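LbaCas13a H328A (C2c2) (PDB 5WLH) binds a CRISPR guide RNA, whose precursor it probably processes, and acts as an RNA-guided, RNA-targeting nuclease of the Cas13a family. Local coordinates at residues L528-K533 / L550-D555. Residues are numbered along the deposited sequence; the frame is centred on the assembly and turned at random.
Sequences LLLKPK and LNFLKD
L530 and F552 meet through their side chains where two parts of one long loop run close together, an example of how a mostly irregular connection can be joined to itself through apolar side chains. Both methyls of L530 lie near one side of the phenyl ring: CD2 approaches F552 CE2 to 3.8 Å, while CD1 of L530 is 3.9 Å from F552 CD2. The leucine comes to the ring obliquely. In F552, CG stands beside the backbone N and opposite the carbonyl carbon (chi1 -56°), bringing the ring to L530, and chi2 (-80°) turns its CD2-CE2 side to the leucine; CB of N551 rests over one ring face near its rim. Next along the chain, K531 turns its end back on its own segment, where NZ donates to L529 O at 2.8 Å from above the carbonyl plane, while its backbone bonds to N547 and I549. At K533 the segments meet again. CB of K533 lies 3.8 Å from CD1 of L550, and that same methyl is 3.3 Å from K533 O, a carbonyl that accepts a hydrogen bond from N548 ND2. The remainder of the lysine is extended and leads away, carrying NZ to a salt bridge with D590 of helix 588-602. An alanine in place of L550 would probably leave the base of the K533 side chain without its apolar neighbour and open a gap beside the K533 carbonyl. No hydrogen bond joins the two segments directly, but N548 links them, its OD1 taking the N-H of L550. The arrangement is that of a long loop closed at its base by apolar contacts and a bridging asparagine, in the connection from helix 486-517 to helix 559-564, about 22 Å from the bound RNA at the nearest atoms.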
ATOM      1  N   LEU A 528      12.875  23.322  -2.484  1.00 22.87           N
ATOM      2  CA  LEU A 528      11.960  23.834  -3.497  1.00 22.75           C
ATOM      3  C   LEU A 528      11.418  25.218  -3.169  1.00 24.87           C
ATOM      4  O   LEU A 528      10.908  25.893  -4.060  1.00 27.81           O
ATOM      5  CB  LEU A 528      10.783  22.885  -3.680  1.00 25.20           C
ATOM      6  CG  LEU A 528      11.186  21.529  -4.242  1.00 24.45           C
ATOM      7  CD1 LEU A 528       9.919  20.680  -4.542  1.00 23.58           C
ATOM      8  CD2 LEU A 528      12.046  21.700  -5.483  1.00 25.49           C
ATOM      9  N   LEU A 529      11.498  25.647  -1.926  1.00 27.49           N
ATOM     10  CA  LEU A 529      10.978  26.955  -1.568  1.00 26.69           C
ATOM     11  C   LEU A 529      12.052  28.033  -1.553  1.00 29.28           C
ATOM     12  O   LEU A 529      11.737  29.194  -1.257  1.00 31.42           O
ATOM     13  CB  LEU A 529      10.267  26.884  -0.215  1.00 26.93           C
ATOM     14  CG  LEU A 529       9.020  25.988  -0.275  1.00 26.70           C
ATOM     15  CD1 LEU A 529       8.239  26.094   1.005  1.00 31.09           C
ATOM     16  CD2 LEU A 529       8.145  26.329  -1.515  1.00 23.01           C
ATOM     17  N   LEU A 530      13.298  27.694  -1.885  1.00 27.99           N
ATOM     18  CA  LEU A 530      14.318  28.730  -2.017  1.00 29.78           C
ATOM     19  C   LEU A 530      13.953  29.664  -3.160  1.00 32.16           C
ATOM     20  O   LEU A 530      13.312  29.267  -4.134  1.00 31.91           O
ATOM     21  CB  LEU A 530      15.704  28.122  -2.243  1.00 26.90           C
ATOM     22  CG  LEU A 530      16.273  27.230  -1.126  1.00 25.00           C
ATOM     23  CD1 LEU A 530      17.722  26.861  -1.415  1.00 33.56           C
ATOM     24  CD2 LEU A 530      16.132  27.863   0.261  1.00 27.43           C
ATOM     25  N   LYS A 531      14.349  30.924  -3.023  1.00 30.67           N
ATOM     26  CA  LYS A 531      13.928  31.980  -3.925  1.00 31.44           C
ATOM     27  C   LYS A 531      15.045  32.352  -4.892  1.00 30.05           C
ATOM     28  O   LYS A 531      16.226  32.143  -4.600  1.00 28.57           O
ATOM     29  CB  LYS A 531      13.486  33.208  -3.116  1.00 30.62           C
ATOM     30  CG  LYS A 531      12.225  32.965  -2.292  1.00 42.08           C
ATOM     31  CD  LYS A 531      10.986  32.892  -3.177  1.00 48.90           C
ATOM     32  CE  LYS A 531       9.795  32.282  -2.440  1.00 51.91           C
ATOM     33  NZ  LYS A 531       9.762  30.778  -2.510  1.00 53.74           N
ATOM     34  N   PRO A 532      14.706  32.903  -6.062  1.00 31.49           N
ATOM     35  CA  PRO A 532      15.727  33.162  -7.084  1.00 33.87           C
ATOM     36  C   PRO A 532      16.747  34.200  -6.629  1.00 33.83           C
ATOM     37  O   PRO A 532      16.532  34.950  -5.673  1.00 36.43           O
ATOM     38  CB  PRO A 532      14.915  33.677  -8.280  1.00 35.93           C
ATOM     39  CG  PRO A 532      13.515  33.257  -8.016  1.00 39.32           C
ATOM     40  CD  PRO A 532      13.358  33.265  -6.533  1.00 33.84           C
ATOM     41  N   LYS A 533      17.863  34.245  -7.364  1.00 28.22           N
ATOM     42  CA  LYS A 533      19.056  34.962  -6.919  1.00 30.72           C
ATOM     43  C   LYS A 533      18.823  36.457  -6.712  1.00 29.07           C
ATOM     44  O   LYS A 533      19.579  37.082  -5.963  1.00 32.59           O
ATOM     45  CB  LYS A 533      20.186  34.760  -7.921  1.00 34.02           C
ATOM     46  CG  LYS A 533      19.945  35.434  -9.271  1.00 34.86           C
ATOM     47  CD  LYS A 533      21.036  35.057 -10.251  1.00 36.26           C
ATOM     48  CE  LYS A 533      20.938  35.863 -11.543  1.00 37.76           C
ATOM     49  NZ  LYS A 533      21.990  35.434 -12.513  1.00 42.00           N
ATOM     50  N   LEU A 550      21.157  32.116  -3.276  1.00 34.26           N
ATOM     51  CA  LEU A 550      22.584  32.414  -3.153  1.00 30.53           C
ATOM     52  C   LEU A 550      23.122  32.107  -1.761  1.00 31.87           C
ATOM     53  O   LEU A 550      24.294  31.745  -1.620  1.00 38.38           O
ATOM     54  CB  LEU A 550      22.853  33.882  -3.496  1.00 27.78           C
ATOM     55  CG  LEU A 550      22.521  34.263  -4.936  1.00 32.42           C
ATOM     56  CD1 LEU A 550      22.495  35.789  -5.085  1.00 31.37           C
ATOM     57  CD2 LEU A 550      23.515  33.624  -5.899  1.00 31.36           C
ATOM     58  N   ASN A 551      22.292  32.239  -0.727  1.00 33.60           N
ATOM     59  CA  ASN A 551      22.745  32.015   0.640  1.00 31.85           C
ATOM     60  C   ASN A 551      23.057  30.559   0.939  1.00 38.12           C
ATOM     61  O   ASN A 551      23.604  30.272   2.008  1.00 36.66           O
ATOM     62  CB  ASN A 551      21.693  32.491   1.637  1.00 31.68           C
ATOM     63  CG  ASN A 551      21.465  33.982   1.572  1.00 40.92           C
ATOM     64  OD1 ASN A 551      22.402  34.743   1.374  1.00 39.09           O
ATOM     65  ND2 ASN A 551      20.215  34.406   1.734  1.00 42.32           N
ATOM     66  N   PHE A 552      22.711  29.638   0.043  1.00 34.89           N
ATOM     67  CA  PHE A 552      22.793  28.220   0.347  1.00 35.33           C
ATOM     68  C   PHE A 552      23.670  27.445  -0.619  1.00 39.01           C
ATOM     69  O   PHE A 552      23.924  26.255  -0.378  1.00 35.15           O
ATOM     70  CB  PHE A 552      21.374  27.621   0.392  1.00 32.04           C
ATOM     71  CG  PHE A 552      20.473  28.335   1.360  1.00 32.21           C
ATOM     72  CD1 PHE A 552      20.542  28.056   2.714  1.00 30.57           C
ATOM     73  CD2 PHE A 552      19.614  29.327   0.933  1.00 32.51           C
ATOM     74  CE1 PHE A 552      19.737  28.726   3.614  1.00 34.28           C
ATOM     75  CE2 PHE A 552      18.814  30.012   1.832  1.00 38.15           C
ATOM     76  CZ  PHE A 552      18.875  29.711   3.174  1.00 34.28           C
ATOM     77  N   LEU A 553      24.167  28.087  -1.678  1.00 37.16           N
ATOM     78  CA  LEU A 553      24.980  27.395  -2.667  1.00 39.34           C
ATOM     79  C   LEU A 553      26.235  26.829  -2.022  1.00 39.32           C
ATOM     80  O   LEU A 553      26.896  27.507  -1.230  1.00 36.28           O
ATOM     81  CB  LEU A 553      25.354  28.345  -3.804  1.00 37.93           C
ATOM     82  CG  LEU A 553      24.188  28.768  -4.695  1.00 37.72           C
ATOM     83  CD1 LEU A 553      24.635  29.812  -5.689  1.00 38.30           C
ATOM     84  CD2 LEU A 553      23.619  27.547  -5.413  1.00 36.40           C
ATOM     85  N   LYS A 554      26.544  25.570  -2.354  1.00 39.51           N
ATOM     86  CA  LYS A 554      27.742  24.905  -1.851  1.00 42.74           C
ATOM     87  C   LYS A 554      28.987  25.346  -2.603  1.00 49.09           C
ATOM     88  O   LYS A 554      30.075  25.389  -2.019  1.00 53.64           O
ATOM     89  CB  LYS A 554      27.605  23.383  -1.970  1.00 40.28           C
ATOM     90  CG  LYS A 554      26.864  22.696  -0.830  1.00 43.72           C
ATOM     91  CD  LYS A 554      26.628  21.212  -1.149  1.00 45.03           C
ATOM     92  CE  LYS A 554      26.487  20.376   0.113  1.00 48.47           C
ATOM     93  NZ  LYS A 554      26.304  18.916  -0.168  1.00 43.95           N
ATOM     94  N   ASP A 555      28.847  25.665  -3.890  1.00 49.41           N
ATOM     95  CA  ASP A 555      29.975  26.012  -4.746  1.00 47.83           C
ATOM     96  C   ASP A 555      29.456  26.532  -6.077  1.00 42.29           C
ATOM     97  O   ASP A 555      29.298  25.762  -7.033  1.00 37.28           O
ATOM     98  CB  ASP A 555      30.893  24.803  -4.963  1.00 51.48           C
ATOM     99  CG  ASP A 555      32.211  25.175  -5.642  1.00 58.08           C
ATOM    100  OD1 ASP A 555      32.300  26.255  -6.265  1.00 59.91           O
ATOM    101  OD2 ASP A 555      33.164  24.373  -5.553  1.00 60.55           O
TER